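Local coordinates for aromatic-L-amino-acid decarboxylase (Catharanthus roseus, PDB 6EEW), which catalyses the pyridoxal 5'-phosphate-dependent decarboxylation of L-tryptophan to tryptamine and of 5-hydroxy-L-tryptophan to serotonin, working as a homodimer, at residues Thr267-Asn278 / Tyr303-Asp311; Cys173-Glu184 / His336-Thr344. One frame throughout, in Å; residues are numbered along the deposited sequence.

Interaction 1: residues Thr267-Asn278 / Tyr303-Asp311; sequences TDPVDSLSEIAN and YLDGIERVD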
loop_
_atom_site.group_PDB
_atom_site.type_symbol
_atom_site.label_atom_id
_atom_site.label_comp_id
_atom_site.label_asym_id
_atom_site.label_seq_id
_atom_site.Cartn_x
_atom_site.Cartn_y
_atom_site.Cartn_z
ATOM N N THR A 267 18.209 20.469 -1.927
ATOM C CA THR A 267 17.754 20.524 -0.540
ATOM C C THR A 267 17.037 21.841 -0.297
ATOM O O THR A 267 17.641 22.913 -0.429
ATOM C CB THR A 267 18.929 20.381 0.444
ATOM O OG1 THR A 267 19.948 21.326 0.111
ATOM C CG2 THR A 267 19.537 19.000 0.408
ATOM N N ASP A 268 15.775 21.763 0.050
ATOM C CA ASP A 268 15.076 22.979 0.436
ATOM C C ASP A 268 15.397 23.309 1.885
ATOM O O ASP A 268 15.459 22.403 2.720
ATOM C CB ASP A 268 13.570 22.816 0.260
ATOM C CG ASP A 268 13.181 22.512 -1.170
ATOM O OD1 ASP A 268 13.725 23.170 -2.085
ATOM O OD2 ASP A 268 12.346 21.600 -1.373
ATOM N N PRO A 269 15.579 24.593 2.214
ATOM C CA PRO A 269 16.033 24.957 3.566
ATOM C C PRO A 269 14.876 24.889 4.549
ATOM O O PRO A 269 13.999 25.758 4.564
ATOM C CB PRO A 269 16.560 26.392 3.380
ATOM C CG PRO A 269 15.736 26.947 2.264
ATOM C CD PRO A 269 15.420 25.770 1.345
ATOM N N VAL A 270 14.871 23.843 5.378
ATOM C CA VAL A 270 13.770 23.643 6.316
ATOM C C VAL A 270 13.650 24.817 7.278
ATOM O O VAL A 270 12.543 25.282 7.575
ATOM C CB VAL A 270 13.950 22.314 7.072
ATOM C CG1 VAL A 270 12.992 22.248 8.239
ATOM C CG2 VAL A 270 13.730 21.136 6.130
ATOM N N ASP A 271 14.784 25.328 7.765
ATOM C CA ASP A 271 14.761 26.311 8.849
ATOM C C ASP A 271 14.071 27.605 8.430
ATOM O O ASP A 271 13.241 28.135 9.176
ATOM C CB ASP A 271 16.185 26.587 9.349
ATOM C CG ASP A 271 17.170 26.778 8.218
ATOM O OD1 ASP A 271 16.710 26.828 7.051
ATOM O OD2 ASP A 271 18.397 26.847 8.494
ATOM N N SER A 272 14.417 28.152 7.257
ATOM C CA SER A 272 13.782 29.400 6.814
ATOM C C SER A 272 12.364 29.177 6.278
ATOM O O SER A 272 11.443 29.974 6.557
ATOM C CB SER A 272 14.641 30.074 5.746
ATOM O OG SER A 272 14.935 29.176 4.693
ATOM N N LEU A 273 12.173 28.100 5.500
ATOM C CA LEU A 273 10.867 27.843 4.904
ATOM C C LEU A 273 9.817 27.578 5.967
ATOM O O LEU A 273 8.669 28.009 5.831
ATOM C CB LEU A 273 10.942 26.667 3.929
ATOM C CG LEU A 273 11.796 26.864 2.681
ATOM C CD1 LEU A 273 11.799 25.601 1.841
ATOM C CD2 LEU A 273 11.301 28.055 1.874
ATOM N N SER A 274 10.179 26.853 7.022
ATOM C CA SER A 274 9.194 26.562 8.056
ATOM C C SER A 274 8.804 27.827 8.795
ATOM O O SER A 274 7.645 27.992 9.188
ATOM C CB SER A 274 9.735 25.513 9.025
ATOM O OG SER A 274 10.911 25.977 9.662
ATOM N N GLU A 275 9.770 28.721 9.020
ATOM C CA GLU A 275 9.446 30.027 9.579
ATOM C C GLU A 275 8.392 30.720 8.731
ATOM O O GLU A 275 7.452 31.331 9.261
ATOM C CB GLU A 275 10.712 30.881 9.675
ATOM C CG GLU A 275 10.582 32.060 10.618
ATOM C CD GLU A 275 10.394 31.638 12.065
ATOM O OE1 GLU A 275 11.398 31.269 12.718
ATOM O OE2 GLU A 275 9.239 31.669 12.545
ATOM N N ILE A 276 8.521 30.615 7.405
ATOM C CA ILE A 276 7.510 31.221 6.536
ATOM C C ILE A 276 6.174 30.478 6.668
ATOM O O ILE A 276 5.104 31.093 6.760
ATOM C CB ILE A 276 7.999 31.240 5.080
ATOM C CG1 ILE A 276 9.234 32.121 4.952
ATOM C CG2 ILE A 276 6.929 31.826 4.191
ATOM C CD1 ILE A 276 9.866 32.061 3.590
ATOM N N ALA A 277 6.215 29.150 6.709
ATOM C CA ALA A 277 4.966 28.400 6.841
ATOM C C ALA A 277 4.230 28.842 8.098
ATOM O O ALA A 277 3.032 29.159 8.057
ATOM C CB ALA A 277 5.239 26.901 6.857
ATOM N N ASN A 278 4.955 28.905 9.222
ATOM C CA ASN A 278 4.363 29.383 10.466
ATOM C C ASN A 278 3.781 30.773 10.293
ATOM O O ASN A 278 2.655 31.042 10.728
ATOM C CB ASN A 278 5.398 29.386 11.591
ATOM C CG ASN A 278 5.752 27.996 12.073
ATOM O OD1 ASN A 278 6.473 27.255 11.404
ATOM N ND2 ASN A 278 5.261 27.640 13.254
ATOM N N TYR A 303 20.366 19.224 8.389
ATOM C CA TYR A 303 19.327 19.407 7.387
ATOM C C TYR A 303 17.932 19.469 8.000
ATOM O O TYR A 303 16.998 19.919 7.335
ATOM C CB TYR A 303 19.394 18.312 6.337
ATOM C CG TYR A 303 20.433 18.570 5.271
ATOM C CD1 TYR A 303 20.372 19.694 4.476
ATOM C CD2 TYR A 303 21.459 17.657 5.037
ATOM C CE1 TYR A 303 21.309 19.928 3.487
ATOM C CE2 TYR A 303 22.390 17.864 4.042
ATOM C CZ TYR A 303 22.317 19.006 3.270
ATOM O OH TYR A 303 23.252 19.229 2.282
ATOM N N LEU A 304 17.753 18.974 9.222
ATOM C CA LEU A 304 16.465 19.066 9.894
ATOM C C LEU A 304 16.395 20.206 10.899
ATOM O O LEU A 304 15.449 20.253 11.688
ATOM C CB LEU A 304 16.127 17.750 10.598
ATOM C CG LEU A 304 15.851 16.562 9.683
ATOM C CD1 LEU A 304 15.564 15.321 10.503
ATOM C CD2 LEU A 304 14.700 16.854 8.738
ATOM N N ASP A 305 17.378 21.104 10.923
ATOM C CA ASP A 305 17.271 22.239 11.829
ATOM C C ASP A 305 15.988 22.997 11.519
ATOM O O ASP A 305 15.722 23.337 10.362
ATOM C CB ASP A 305 18.490 23.164 11.705
ATOM C CG ASP A 305 19.742 22.606 12.390
ATOM O OD1 ASP A 305 19.650 21.586 13.115
ATOM O OD2 ASP A 305 20.825 23.205 12.202
ATOM N N GLY A 306 15.220 23.312 12.565
ATOM C CA GLY A 306 13.898 23.892 12.416
ATOM C C GLY A 306 12.745 22.908 12.361
ATOM O O GLY A 306 11.586 23.339 12.295
ATOM N N ILE A 307 13.008 21.600 12.419
ATOM C CA ILE A 307 11.931 20.623 12.305
ATOM C C ILE A 307 10.854 20.835 13.358
ATOM O O ILE A 307 9.722 20.369 13.189
ATOM C CB ILE A 307 12.500 19.196 12.372
ATOM C CG1 ILE A 307 11.423 18.158 12.006
ATOM C CG2 ILE A 307 13.097 18.925 13.750
ATOM C CD1 ILE A 307 10.947 18.217 10.559
ATOM N N GLU A 308 11.180 21.518 14.460
ATOM C CA GLU A 308 10.169 21.768 15.482
ATOM C C GLU A 308 9.061 22.696 14.998
ATOM O O GLU A 308 7.957 22.652 15.545
ATOM C CB GLU A 308 10.819 22.323 16.752
ATOM C CG GLU A 308 11.586 23.623 16.577
ATOM C CD GLU A 308 13.051 23.379 16.238
ATOM O OE1 GLU A 308 13.412 22.218 15.931
ATOM O OE2 GLU A 308 13.851 24.341 16.298
ATOM N N ARG A 309 9.314 23.511 13.975
ATOM C CA ARG A 309 8.270 24.370 13.430
ATOM C C ARG A 309 7.447 23.679 12.352
ATOM O O ARG A 309 6.456 24.253 11.880
ATOM C CB ARG A 309 8.875 25.641 12.833
ATOM C CG ARG A 309 9.467 26.598 13.834
ATOM C CD ARG A 309 9.943 27.869 13.138
ATOM N NE ARG A 309 11.089 27.615 12.268
ATOM C CZ ARG A 309 12.351 27.594 12.687
ATOM N NH1 ARG A 309 12.628 27.795 13.970
ATOM N NH2 ARG A 309 13.341 27.357 11.831
ATOM N N VAL A 310 7.830 22.484 11.966
ATOM C CA VAL A 310 7.306 21.817 10.788
ATOM C C VAL A 310 6.058 21.018 11.134
ATOM O O VAL A 310 5.879 20.530 12.255
ATOM C CB VAL A 310 8.400 20.937 10.157
ATOM C CG1 VAL A 310 7.769 19.822 9.351
ATOM C CG2 VAL A 310 9.248 21.799 9.249
ATOM N N ASP A 311 5.171 20.894 10.151
ATOM C CA ASP A 311 3.915 20.209 10.407
ATOM C C ASP A 311 4.042 18.704 10.232
ATOM O O ASP A 311 3.617 17.943 11.105
ATOM C CB ASP A 311 2.840 20.743 9.475
ATOM C CG ASP A 311 2.545 22.181 9.723
ATOM O OD1 ASP A 311 1.987 22.504 10.796
ATOM O OD2 ASP A 311 2.886 22.989 8.840
HETATM O O HOH W 1 17.366 21.818 5.563
#

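Interaction 2: residues Cys173-Glu184 / His336-Thr344; sequences CTIIAARERALE and HLLLRALTT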
loop_
_atom_site.group_PDB
_atom_site.type_symbol
_atom_site.label_atom_id
_atom_site.label_comp_id
_atom_site.label_asym_id
_atom_site.label_seq_id
_atom_site.Cartn_x
_atom_site.Cartn_y
_atom_site.Cartn_z
ATOM N N CYS A 173 -2.115 12.295 2.399
ATOM C CA CYS A 173 -2.788 12.374 3.692
ATOM C C CYS A 173 -2.545 13.726 4.362
ATOM O O CYS A 173 -3.487 14.359 4.863
ATOM C CB CYS A 173 -2.349 11.199 4.575
ATOM S SG CYS A 173 -3.202 9.584 4.112
ATOM N N THR A 174 -1.293 14.200 4.371
ATOM C CA THR A 174 -1.068 15.489 5.029
ATOM C C THR A 174 -1.741 16.619 4.273
ATOM O O THR A 174 -2.254 17.564 4.892
ATOM C CB THR A 174 0.432 15.775 5.221
ATOM O OG1 THR A 174 1.074 15.984 3.954
ATOM C CG2 THR A 174 1.087 14.637 5.962
ATOM N N ILE A 175 -1.785 16.529 2.944
ATOM C CA ILE A 175 -2.484 17.534 2.146
ATOM C C ILE A 175 -3.973 17.542 2.472
ATOM O O ILE A 175 -4.602 18.605 2.552
ATOM C CB ILE A 175 -2.269 17.278 0.644
ATOM C CG1 ILE A 175 -0.792 17.323 0.285
ATOM C CG2 ILE A 175 -3.059 18.282 -0.183
ATOM C CD1 ILE A 175 -0.553 17.153 -1.215
ATOM N N ILE A 176 -4.571 16.361 2.635
ATOM C CA ILE A 176 -5.999 16.334 2.944
ATOM C C ILE A 176 -6.241 16.885 4.344
ATOM O O ILE A 176 -7.217 17.606 4.584
ATOM C CB ILE A 176 -6.575 14.913 2.797
ATOM C CG1 ILE A 176 -6.628 14.498 1.321
ATOM C CG2 ILE A 176 -7.957 14.857 3.438
ATOM C CD1 ILE A 176 -7.077 13.093 1.088
ATOM N N ALA A 177 -5.362 16.555 5.291
ATOM C CA ALA A 177 -5.469 17.115 6.636
ATOM C C ALA A 177 -5.463 18.640 6.596
ATOM O O ALA A 177 -6.315 19.301 7.208
ATOM C CB ALA A 177 -4.329 16.588 7.515
ATOM N N ALA A 178 -4.507 19.219 5.873
ATOM C CA ALA A 178 -4.459 20.673 5.761
ATOM C C ALA A 178 -5.723 21.215 5.099
ATOM O O ALA A 178 -6.304 22.219 5.554
ATOM C CB ALA A 178 -3.216 21.097 4.981
ATOM N N ARG A 179 -6.142 20.575 3.997
ATOM C CA ARG A 179 -7.354 20.983 3.288
ATOM C C ARG A 179 -8.555 21.000 4.217
ATOM O O ARG A 179 -9.351 21.943 4.206
ATOM C CB ARG A 179 -7.616 20.046 2.103
ATOM C CG ARG A 179 -8.865 20.408 1.262
ATOM C CD ARG A 179 -9.338 19.200 0.420
ATOM N NE ARG A 179 -9.993 18.198 1.263
ATOM C CZ ARG A 179 -10.219 16.939 0.907
ATOM N NH1 ARG A 179 -9.834 16.495 -0.285
ATOM N NH2 ARG A 179 -10.806 16.112 1.759
ATOM N N GLU A 180 -8.707 19.959 5.029
ATOM C CA GLU A 180 -9.883 19.868 5.881
ATOM C C GLU A 180 -9.815 20.880 7.018
ATOM O O GLU A 180 -10.845 21.407 7.437
ATOM C CB GLU A 180 -10.061 18.448 6.412
ATOM C CG GLU A 180 -10.677 17.466 5.408
ATOM C CD GLU A 180 -12.033 17.908 4.835
ATOM O OE1 GLU A 180 -12.873 18.471 5.580
ATOM O OE2 GLU A 180 -12.253 17.697 3.618
ATOM N N ARG A 181 -8.622 21.154 7.552
ATOM C CA ARG A 181 -8.528 22.243 8.525
ATOM C C ARG A 181 -9.085 23.528 7.926
ATOM O O ARG A 181 -9.941 24.209 8.526
ATOM C CB ARG A 181 -7.083 22.451 8.969
ATOM C CG ARG A 181 -6.951 23.600 9.954
ATOM C CD ARG A 181 -5.560 23.740 10.518
ATOM N NE ARG A 181 -4.554 23.998 9.498
ATOM C CZ ARG A 181 -3.253 24.008 9.768
ATOM N NH1 ARG A 181 -2.849 23.766 11.005
ATOM N NH2 ARG A 181 -2.357 24.247 8.818
ATOM N N ALA A 182 -8.648 23.846 6.706
ATOM C CA ALA A 182 -9.178 25.033 6.038
ATOM C C ALA A 182 -10.692 24.937 5.838
ATOM O O ALA A 182 -11.421 25.876 6.161
ATOM C CB ALA A 182 -8.469 25.255 4.700
ATOM N N LEU A 183 -11.188 23.802 5.325
ATOM C CA LEU A 183 -12.611 23.705 4.979
ATOM C C LEU A 183 -13.500 23.775 6.217
ATOM O O LEU A 183 -14.606 24.318 6.163
ATOM C CB LEU A 183 -12.902 22.422 4.207
ATOM C CG LEU A 183 -12.217 22.225 2.849
ATOM C CD1 LEU A 183 -12.663 20.897 2.218
ATOM C CD2 LEU A 183 -12.431 23.409 1.909
ATOM N N GLU A 184 -13.060 23.194 7.332
ATOM C CA GLU A 184 -13.836 23.335 8.556
ATOM C C GLU A 184 -13.810 24.778 9.048
ATOM O O GLU A 184 -14.804 25.252 9.617
ATOM C CB GLU A 184 -13.320 22.382 9.641
ATOM C CG GLU A 184 -13.525 20.898 9.362
ATOM C CD GLU A 184 -13.142 20.029 10.553
ATOM O OE1 GLU A 184 -13.070 20.561 11.683
ATOM O OE2 GLU A 184 -12.887 18.819 10.360
ATOM N N HIS A 336 -4.409 14.856 15.675
ATOM C CA HIS A 336 -5.847 15.085 15.632
ATOM C C HIS A 336 -6.272 15.781 14.343
ATOM O O HIS A 336 -7.388 15.561 13.862
ATOM C CB HIS A 336 -6.300 15.882 16.852
ATOM C CG HIS A 336 -5.963 17.337 16.776
ATOM N ND1 HIS A 336 -6.901 18.305 16.480
ATOM C CD2 HIS A 336 -4.790 17.989 16.952
ATOM C CE1 HIS A 336 -6.317 19.491 16.475
ATOM N NE2 HIS A 336 -5.038 19.326 16.762
ATOM N N LEU A 337 -5.406 16.601 13.747
ATOM C CA LEU A 337 -5.781 17.180 12.461
ATOM C C LEU A 337 -5.835 16.108 11.386
ATOM O O LEU A 337 -6.772 16.076 10.579
ATOM C CB LEU A 337 -4.799 18.277 12.060
ATOM C CG LEU A 337 -4.725 19.525 12.925
ATOM C CD1 LEU A 337 -3.563 20.396 12.458
ATOM C CD2 LEU A 337 -6.035 20.299 12.847
ATOM N N LEU A 338 -4.874 15.179 11.403
ATOM C CA LEU A 338 -4.900 14.059 10.465
ATOM C C LEU A 338 -6.135 13.194 10.672
ATOM O O LEU A 338 -6.808 12.805 9.714
ATOM C CB LEU A 338 -3.654 13.202 10.633
ATOM C CG LEU A 338 -3.570 12.010 9.675
ATOM C CD1 LEU A 338 -3.325 12.500 8.251
ATOM C CD2 LEU A 338 -2.510 11.010 10.136
ATOM N N LEU A 339 -6.406 12.836 11.923
ATOM C CA LEU A 339 -7.536 11.984 12.248
ATOM C C LEU A 339 -8.854 12.631 11.831
ATOM O O LEU A 339 -9.676 12.003 11.156
ATOM C CB LEU A 339 -7.505 11.673 13.743
ATOM C CG LEU A 339 -6.714 10.407 14.050
ATOM C CD1 LEU A 339 -5.507 10.322 13.135
ATOM C CD2 LEU A 339 -6.292 10.365 15.501
ATOM N N ARG A 340 -9.058 13.907 12.178
ATOM C CA ARG A 340 -10.259 14.590 11.718
ATOM C C ARG A 340 -10.365 14.497 10.211
ATOM O O ARG A 340 -11.448 14.244 9.661
ATOM C CB ARG A 340 -10.241 16.053 12.157
ATOM C CG ARG A 340 -10.393 16.218 13.641
ATOM C CD ARG A 340 -10.474 17.663 14.043
ATOM N NE ARG A 340 -11.719 18.301 13.639
ATOM C CZ ARG A 340 -12.853 18.158 14.312
ATOM N NH1 ARG A 340 -12.884 17.375 15.382
ATOM N NH2 ARG A 340 -13.952 18.784 13.917
ATOM N N ALA A 341 -9.237 14.681 9.520
ATOM C CA ALA A 341 -9.281 14.703 8.064
ATOM C C ALA A 341 -9.733 13.364 7.494
ATOM O O ALA A 341 -10.462 13.326 6.497
ATOM C CB ALA A 341 -7.907 15.074 7.509
ATOM N N LEU A 342 -9.330 12.254 8.120
ATOM C CA LEU A 342 -9.466 10.927 7.525
ATOM C C LEU A 342 -10.685 10.157 8.031
ATOM O O LEU A 342 -10.700 8.922 7.974
ATOM C CB LEU A 342 -8.198 10.110 7.772
ATOM C CG LEU A 342 -7.114 10.155 6.698
ATOM C CD1 LEU A 342 -7.004 11.562 6.097
ATOM C CD2 LEU A 342 -5.781 9.713 7.285
ATOM N N THR A 343 -11.717 10.844 8.505
ATOM C CA THR A 343 -12.915 10.147 8.951
ATOM C C THR A 343 -14.129 11.006 8.659
ATOM O O THR A 343 -14.025 12.220 8.473
ATOM C CB THR A 343 -12.872 9.821 10.447
ATOM O OG1 THR A 343 -14.033 9.060 10.797
ATOM C CG2 THR A 343 -12.881 11.098 11.257
ATOM N N THR A 344 -15.283 10.349 8.549
ATOM C CA THR A 344 -16.550 11.055 8.456
ATOM C C THR A 344 -17.359 10.937 9.742
ATOM O O THR A 344 -18.446 11.517 9.833
ATOM C CB THR A 344 -17.372 10.563 7.254
ATOM O OG1 THR A 344 -17.392 9.128 7.211
ATOM C CG2 THR A 344 -16.797 11.102 5.952
#

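Interaction 1: residues Thr267-Asn278 / Tyr303-Asp311
Thr267 meets Tyr303 just ahead of helix 270-280: its methyl CG2 lies 3.7 Å from ring atom CE1, the two side chains crossing at about a right angle, and Phe422 packs against both residues. Pro269 is the N-cap, and the first turn of the helix is tied across by a water that accepts from Val270 N and donates to Tyr303 O. Val270 turns both methyls to the loop. CG2 faces Tyr303 O, while CG1, anti to the backbone N (chi1 168°), reaches Asp305 O and touches Val310 CG2 at 3.9 Å.

Asp271 comes close to Gly306 in the type II turn Leu304-Ile307, CA to CA 4.4 Å; a CB on Gly306 would run into Asp271 CA. The carbonyl O of Asp271 takes a hydrogen bond from Arg309 NH2 at 2.8 Å. One turn on, Ser274 OG accepts from Arg309 NE at 3.1 Å and itself donates to Val270 O at 2.7 Å, which Ser274 N reaches from the opposite face. Glu275 OE1 stands over one face of the guanidinium, 3.7 Å from Arg309 NE, a long salt bridge with no N-H directed at the oxygen.

Were Arg309 replaced by an alanine, Asp271 O and Ser274 OG would probably lose these donors and Glu275 this nearby positive charge. Away from the ligand sites, the contact joins helix 270-280 to the run into strand 312-315, beside the mixed sheet of the pyridoxal phosphate-binding domain. Two N-H groups of a loop arginine are spent on a backbone carbonyl and a serine hydroxyl of the helix, beside the Val270-Val310 apolar contact.

Interaction 2: residues Cys173-Glu184 / His336-Thr344
Arg340 reaches from helix 335-341 to Glu184, whose side chain can be followed outward. Its CB points toward the other helix, and CG, anti to the carbonyl carbon (chi1 -67°), starts a chain that stays extended to CD, 3.7 Å from Arg340 NH2. At the tip OE1 takes two hydrogen bonds on its syn side, from Arg340 NE at 3.3 Å and from Arg340 NH2 at 3.0 Å, the latter from out of the carboxylate plane. OE2 lies 3.5 Å from Arg340 NE. OE1 lies in the guanidinium plane, yet the carboxylate is turned 72° to it, making this a side-on salt bridge gripping one oxygen.

Around Ala177, the axes of 173-184 and 336-341 cross at 84°, close enough for alanines to meet. Ala341 CB presses on Ala177 CA at 3.3 Å, a squeezed carbon-carbon approach. Leu338 CD1 lies 4.0 Å from Cys173 CB, and Leu342 CD2 sits by Cys173 SG. Leu337 CD1 rests obliquely against the guanidinium of Arg181, 3.7 Å from NH1.

Arg340 also touches Tyr348, an L-tryptophan-binding residue, and its carbonyl O accepts from Lys211 of the second subunit. The alanines let the helices approach closely, and the Glu184-Arg340 pair ties them at one side, beside the dimer interface.

How the interactions relate
From the N terminus, helix 167-186 comes first and its partner, helix 335-341, last, so interaction 2 closes the longer loop, with 151 residues between its segments. Interaction 1 falls wholly within that loop and closes a short one of 24 residues, from helix 270-280 through strand 283-287 and helix 298-301 to the run leading into strand 312-315. The two are nested and do not cross. Their centres lie 21 Å apart, and they do not touch, but strand 283-287 of the seven-stranded mixed sheet packs against both: Val286 and Ile284 against interaction 1, His285 against interaction 2, with Trp283 touching segments of both. Only interaction 2 borders the second subunit.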